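Local coordinates for protein beta-N-acetylhexosaminidase (PDB 5BZA) that probably removes by hydrolysis terminal non-reducing N-acetyl-D-hexosamine residues from N-acetyl-beta-D-hexosaminides, as a family 3 glycoside hydrolase, at residues Gly364-Leu369 with His448-Ile453; Glu42-Asp47 with Ser454-Phe459. One frame throughout, in Å; residues are numbered along the deposited sequence.

Contact 1 (Gly364-Leu369 with His448-Ile453); sequences GDDYDL and HSTKPI. With CD (cadmium ion), chain M.
In the C-terminal domain, the first turn of helix 364-377 meets the N-terminal start of helix 452-463, and Asp366 touches Thr450, Lys451 and Pro452 there. Its OD2 accepts a hydrogen bond from Thr450 OG1 at 2.8 Å, on the anti lone pair, the one turned away from OD1. A Thr450 chi1 of 54° puts OG1 between backbone N and carbonyl carbon, where it meets Asp366, and leaves CG2 for Tyr367, 3.8 Å from CE1 on an oblique approach. The Lys451 chain, bent at chi2 (-45°), crosses the carboxylate at a slant, its CD 3.2 Å from Asp366 OD2. Lys451 NZ hydrogen-bonds to the backbone O of Gly67 of the second subunit and makes only a weak salt-bridge contact with Asp366 OD2, 3.4 Å away. One water donates to both Asp366 O and Thr450 O, a second link between the segments. Pro452 opens the helix, and Pro452 CG lies 4.1 Å from Leu369 CD1. Ser449 OG accepts from Lys451 N, two residues on, which makes an ST turn just before the helix. At the far end of the loop His448 NE2 meets a cadmium ion in the ring plane, at a rather long 2.7 Å.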
loop_
_atom_site.group_PDB
_atom_site.type_symbol
_atom_site.label_atom_id
_atom_site.label_comp_id
_atom_site.label_asym_id
_atom_site.label_seq_id
_atom_site.Cartn_x
_atom_site.Cartn_y
_atom_site.Cartn_z
ATOM N N GLY B 364 17.691 -2.965 -6.493
ATOM C CA GLY B 364 18.825 -2.302 -5.887
ATOM C C GLY B 364 18.521 -2.024 -4.437
ATOM O O GLY B 364 19.398 -2.195 -3.537
ATOM N N ASP B 365 17.260 -1.647 -4.192
ATOM C CA ASP B 365 16.852 -1.325 -2.829
ATOM C C ASP B 365 16.870 -2.586 -1.972
ATOM O O ASP B 365 17.225 -2.527 -0.775
ATOM C CB ASP B 365 15.476 -0.642 -2.762
ATOM C CG ASP B 365 15.353 0.576 -3.680
ATOM O OD1 ASP B 365 16.279 1.429 -3.695
ATOM O OD2 ASP B 365 14.253 0.767 -4.259
ATOM N N ASP B 366 16.563 -3.730 -2.599
ATOM C CA ASP B 366 16.641 -5.021 -1.902
ATOM C C ASP B 366 18.056 -5.272 -1.333
ATOM O O ASP B 366 18.246 -5.659 -0.143
ATOM C CB ASP B 366 16.248 -6.178 -2.843
ATOM C CG ASP B 366 14.783 -6.128 -3.307
ATOM O OD1 ASP B 366 14.000 -5.292 -2.833
ATOM O OD2 ASP B 366 14.386 -6.986 -4.131
ATOM N N TYR B 367 19.048 -5.012 -2.187
ATOM C CA TYR B 367 20.456 -5.177 -1.818
ATOM C C TYR B 367 20.752 -4.300 -0.634
ATOM O O TYR B 367 21.387 -4.740 0.318
ATOM C CB TYR B 367 21.407 -4.826 -2.971
ATOM C CG TYR B 367 21.187 -5.644 -4.212
ATOM C CD1 TYR B 367 20.667 -6.926 -4.128
ATOM C CD2 TYR B 367 21.567 -5.164 -5.466
ATOM C CE1 TYR B 367 20.470 -7.696 -5.256
ATOM C CE2 TYR B 367 21.383 -5.939 -6.616
ATOM C CZ TYR B 367 20.827 -7.200 -6.503
ATOM O OH TYR B 367 20.635 -7.984 -7.621
ATOM N N ASP B 368 20.327 -3.047 -0.723
ATOM C CA ASP B 368 20.482 -2.122 0.408
ATOM C C ASP B 368 19.891 -2.663 1.704
ATOM O O ASP B 368 20.404 -2.394 2.789
ATOM C CB ASP B 368 19.802 -0.775 0.117
ATOM C CG ASP B 368 20.572 0.074 -0.863
ATOM O OD1 ASP B 368 21.717 -0.285 -1.172
ATOM O OD2 ASP B 368 20.037 1.107 -1.321
ATOM N N LEU B 369 18.823 -3.443 1.603
ATOM C CA LEU B 369 18.150 -3.899 2.814
ATOM C C LEU B 369 18.776 -5.164 3.433
ATOM O O LEU B 369 18.556 -5.458 4.614
ATOM C CB LEU B 369 16.659 -4.099 2.516
ATOM C CG LEU B 369 15.924 -2.752 2.686
ATOM C CD1 LEU B 369 14.470 -2.796 2.226
ATOM C CD2 LEU B 369 16.024 -2.245 4.148
ATOM N N HIS B 448 15.847 -17.801 -4.738
ATOM C CA HIS B 448 14.986 -17.533 -5.889
ATOM C C HIS B 448 14.419 -16.114 -5.902
ATOM O O HIS B 448 13.521 -15.809 -6.699
ATOM C CB HIS B 448 13.840 -18.549 -5.989
ATOM C CG HIS B 448 14.302 -19.966 -6.140
ATOM N ND1 HIS B 448 14.312 -20.863 -5.094
ATOM C CD2 HIS B 448 14.821 -20.624 -7.209
ATOM C CE1 HIS B 448 14.776 -22.029 -5.520
ATOM N NE2 HIS B 448 15.104 -21.902 -6.789
ATOM N N SER B 449 15.002 -15.233 -5.081
ATOM C CA SER B 449 14.515 -13.865 -4.981
ATOM C C SER B 449 15.492 -12.925 -4.257
ATOM O O SER B 449 16.196 -13.332 -3.347
ATOM C CB SER B 449 13.166 -13.837 -4.244
ATOM O OG SER B 449 12.714 -12.501 -4.152
ATOM N N THR B 450 15.509 -11.661 -4.664
ATOM C CA THR B 450 16.296 -10.660 -3.973
ATOM C C THR B 450 15.500 -10.023 -2.803
ATOM O O THR B 450 16.010 -9.156 -2.105
ATOM C CB THR B 450 16.751 -9.572 -4.951
ATOM O OG1 THR B 450 15.596 -9.041 -5.620
ATOM C CG2 THR B 450 17.722 -10.156 -6.020
ATOM N N LYS B 451 14.245 -10.423 -2.616
ATOM C CA LYS B 451 13.380 -9.752 -1.635
ATOM C C LYS B 451 13.769 -9.952 -0.176
ATOM O O LYS B 451 14.191 -11.056 0.236
ATOM C CB LYS B 451 11.919 -10.190 -1.771
ATOM C CG LYS B 451 11.272 -9.771 -3.024
ATOM C CD LYS B 451 11.564 -8.327 -3.354
ATOM C CE LYS B 451 10.715 -7.934 -4.509
ATOM N NZ LYS B 451 11.107 -6.658 -5.144
ATOM N N PRO B 452 13.611 -8.875 0.622
ATOM C CA PRO B 452 13.878 -8.920 2.064
ATOM C C PRO B 452 13.230 -10.108 2.726
ATOM O O PRO B 452 13.913 -10.811 3.469
ATOM C CB PRO B 452 13.274 -7.601 2.582
ATOM C CG PRO B 452 13.469 -6.644 1.455
ATOM C CD PRO B 452 13.336 -7.502 0.151
ATOM N N ILE B 453 11.966 -10.388 2.432
ATOM C CA ILE B 453 11.342 -11.499 3.109
ATOM C C ILE B 453 12.076 -12.805 2.787
ATOM O O ILE B 453 12.200 -13.665 3.663
ATOM C CB ILE B 453 9.825 -11.640 2.765
ATOM C CG1 ILE B 453 9.220 -12.813 3.548
ATOM C CG2 ILE B 453 9.593 -11.868 1.265
ATOM C CD1 ILE B 453 9.372 -12.703 5.062
HETATM CD CD CD M . 16.010 -23.916 -8.372
HETATM O O HOH W 1 16.619 -8.051 0.601
#

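Contact 2 (Glu42-Asp47 with Ser454-Phe459); sequences EYLFLD and SVYKSF
Tyr456 reaches from helix 454-459 to helix 42-47, where Tyr43, Leu44 and Asp47 receive it. The segment axes approach to 10.2 Å at a crossing angle of -67°, a separation bridged by side chains. The tightly packed part is the Tyr456 ring, set against Tyr43 and Leu44, with its hydroxyl on Asp47. Tyr43 CD2 and Tyr456 CD2 are 3.3 Å apart, yet the ring centroids lie 5.6 Å apart with planes at 46°, so the pair is oblique, neither a stack nor T-shaped. Leu44 CD2 closes on Tyr456 CE2 at 3.9 Å. Tyr456 has CG anti to the backbone N (chi1 172°), which extends the ring across the gap until Tyr456 OH reaches Asp47 OD2 in a very short hydrogen bond of 2.5 Å. That oxygen lies at the ring edge, near the ring plane. Asp47 OD1 takes a salt bridge from Lys457 NZ at 2.8 Å, approached from above the carboxylate plane. One bond on each oxygen limits rotation of the group. The Lys457 side, also buried, is looser only in that just CE and NZ come near Asp47; NZ is shared with Gln460 and with Glu330, a zinc-site residue in an entry of this protein. The several acceptors around NZ would be expected to favour its charged form. Elsewhere, Tyr43 OH bonds Glu372, and Phe377 meets the Tyr456 ring edge-to-face. The arrangement is a helix-helix interface between the family 3 N-terminal TIM-barrel domain, which supplies helix 42-54, and the C-terminal domain.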
loop_
_atom_site.group_PDB
_atom_site.type_symbol
_atom_site.label_atom_id
_atom_site.label_comp_id
_atom_site.label_asym_id
_atom_site.label_seq_id
_atom_site.Cartn_x
_atom_site.Cartn_y
_atom_site.Cartn_z
ATOM N N GLU B 42 8.464 -4.583 6.248
ATOM C CA GLU B 42 7.487 -5.446 5.593
ATOM C C GLU B 42 7.802 -6.921 5.769
ATOM O O GLU B 42 6.884 -7.702 5.990
ATOM C CB GLU B 42 7.357 -5.097 4.126
ATOM C CG GLU B 42 6.228 -5.869 3.443
ATOM C CD GLU B 42 5.971 -5.357 2.056
ATOM O OE1 GLU B 42 6.893 -5.473 1.209
ATOM O OE2 GLU B 42 4.862 -4.814 1.821
ATOM N N TYR B 43 9.077 -7.318 5.698
ATOM C CA TYR B 43 9.394 -8.723 5.938
ATOM C C TYR B 43 8.883 -9.127 7.323
ATOM O O TYR B 43 8.325 -10.232 7.493
ATOM C CB TYR B 43 10.894 -9.003 5.797
ATOM C CG TYR B 43 11.806 -8.133 6.644
ATOM C CD1 TYR B 43 12.274 -6.918 6.166
ATOM C CD2 TYR B 43 12.226 -8.551 7.909
ATOM C CE1 TYR B 43 13.108 -6.134 6.914
ATOM C CE2 TYR B 43 13.057 -7.762 8.680
ATOM C CZ TYR B 43 13.499 -6.546 8.179
ATOM O OH TYR B 43 14.334 -5.742 8.953
ATOM N N LEU B 44 9.036 -8.235 8.313
ATOM C CA LEU B 44 8.520 -8.550 9.653
ATOM C C LEU B 44 7.018 -8.648 9.675
ATOM O O LEU B 44 6.459 -9.622 10.197
ATOM C CB LEU B 44 8.943 -7.507 10.690
ATOM C CG LEU B 44 10.175 -7.689 11.573
ATOM C CD1 LEU B 44 9.922 -6.870 12.845
ATOM C CD2 LEU B 44 10.453 -9.150 11.921
ATOM N N PHE B 45 6.355 -7.650 9.111
ATOM C CA PHE B 45 4.898 -7.657 9.047
ATOM C C PHE B 45 4.354 -8.967 8.428
ATOM O O PHE B 45 3.548 -9.682 9.048
ATOM C CB PHE B 45 4.437 -6.398 8.277
ATOM C CG PHE B 45 2.980 -6.410 7.912
ATOM C CD1 PHE B 45 1.999 -6.450 8.897
ATOM C CD2 PHE B 45 2.587 -6.444 6.566
ATOM C CE1 PHE B 45 0.627 -6.499 8.551
ATOM C CE2 PHE B 45 1.230 -6.485 6.202
ATOM C CZ PHE B 45 0.250 -6.522 7.209
ATOM N N LEU B 46 4.872 -9.343 7.254
ATOM C CA LEU B 46 4.422 -10.553 6.572
ATOM C C LEU B 46 4.705 -11.824 7.370
ATOM O O LEU B 46 3.828 -12.724 7.460
ATOM C CB LEU B 46 5.085 -10.661 5.182
ATOM C CG LEU B 46 4.726 -9.553 4.210
ATOM C CD1 LEU B 46 5.506 -9.693 2.887
ATOM C CD2 LEU B 46 3.222 -9.561 3.956
ATOM N N ASP B 47 5.903 -11.913 7.964
ATOM C CA ASP B 47 6.214 -13.080 8.760
ATOM C C ASP B 47 5.295 -13.156 10.000
ATOM O O ASP B 47 4.854 -14.253 10.393
ATOM C CB ASP B 47 7.690 -13.087 9.182
ATOM C CG ASP B 47 8.127 -14.448 9.776
ATOM O OD1 ASP B 47 7.592 -15.504 9.343
ATOM O OD2 ASP B 47 8.998 -14.477 10.678
ATOM N N SER B 454 12.603 -12.927 1.557
ATOM C CA SER B 454 13.337 -14.139 1.127
ATOM C C SER B 454 14.708 -14.316 1.801
ATOM O O SER B 454 15.103 -15.414 2.197
ATOM C CB SER B 454 13.533 -14.124 -0.394
ATOM O OG SER B 454 12.354 -14.505 -1.043
ATOM N N VAL B 455 15.453 -13.222 1.848
ATOM C CA VAL B 455 16.706 -13.180 2.576
ATOM C C VAL B 455 16.488 -13.528 4.064
ATOM O O VAL B 455 17.157 -14.400 4.623
ATOM C CB VAL B 455 17.323 -11.799 2.410
ATOM C CG1 VAL B 455 18.607 -11.665 3.212
ATOM C CG2 VAL B 455 17.548 -11.543 0.940
ATOM N N TYR B 456 15.481 -12.886 4.663
ATOM C CA TYR B 456 15.054 -13.139 6.050
ATOM C C TYR B 456 14.804 -14.631 6.219
ATOM O O TYR B 456 15.347 -15.286 7.134
ATOM C CB TYR B 456 13.789 -12.309 6.336
ATOM C CG TYR B 456 13.052 -12.536 7.636
ATOM C CD1 TYR B 456 12.197 -13.626 7.802
ATOM C CD2 TYR B 456 13.157 -11.614 8.674
ATOM C CE1 TYR B 456 11.490 -13.813 8.992
ATOM C CE2 TYR B 456 12.448 -11.778 9.868
ATOM C CZ TYR B 456 11.608 -12.873 10.017
ATOM O OH TYR B 456 10.911 -13.029 11.188
ATOM N N LYS B 457 14.045 -15.201 5.289
ATOM C CA LYS B 457 13.741 -16.620 5.397
ATOM C C LYS B 457 14.992 -17.487 5.197
ATOM O O LYS B 457 15.119 -18.555 5.808
ATOM C CB LYS B 457 12.664 -17.023 4.392
ATOM C CG LYS B 457 11.275 -16.592 4.810
ATOM C CD LYS B 457 10.891 -17.233 6.151
ATOM C CE LYS B 457 9.646 -16.606 6.761
ATOM N NZ LYS B 457 9.204 -17.332 7.978
ATOM N N SER B 458 15.937 -17.015 4.381
ATOM C CA SER B 458 17.156 -17.801 4.144
ATOM C C SER B 458 17.989 -17.823 5.435
ATOM O O SER B 458 18.538 -18.880 5.794
ATOM C CB SER B 458 17.941 -17.266 2.934
ATOM O OG SER B 458 18.823 -16.200 3.247
ATOM N N PHE B 459 18.028 -16.703 6.170
ATOM C CA PHE B 459 18.748 -16.702 7.445
ATOM C C PHE B 459 18.056 -17.642 8.428
ATOM O O PHE B 459 18.718 -18.403 9.164
ATOM C CB PHE B 459 18.877 -15.290 8.023
ATOM C CG PHE B 459 19.667 -14.362 7.157
ATOM C CD1 PHE B 459 20.764 -14.829 6.435
ATOM C CD2 PHE B 459 19.312 -13.035 7.036
ATOM C CE1 PHE B 459 21.482 -13.991 5.626
ATOM C CE2 PHE B 459 20.039 -12.175 6.227
ATOM C CZ PHE B 459 21.130 -12.652 5.522
#

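Both contacts use helix 452-463: contact 1 holds its beginning against helix 364-377 inside the C-terminal domain, and contact 2 holds its next turns against the barrel domain. Their centres are 10 Å apart, and contact 1 is nested within the chain loop closed by contact 2. They meet directly where Pro452 CB packs 3.8 Å from Tyr43 CD1 and Ile453 CD1 lies 3.6 Å from Tyr43 O, so Tyr43 of contact 2 packs on Pro452 and Ile453 of contact 1. Each also touches the second subunit. A cadmium ion lies on His448 in contact 1, and a bound cadmium ion is about 6 Å from the nearest part of the Lys457 side chain of contact 2.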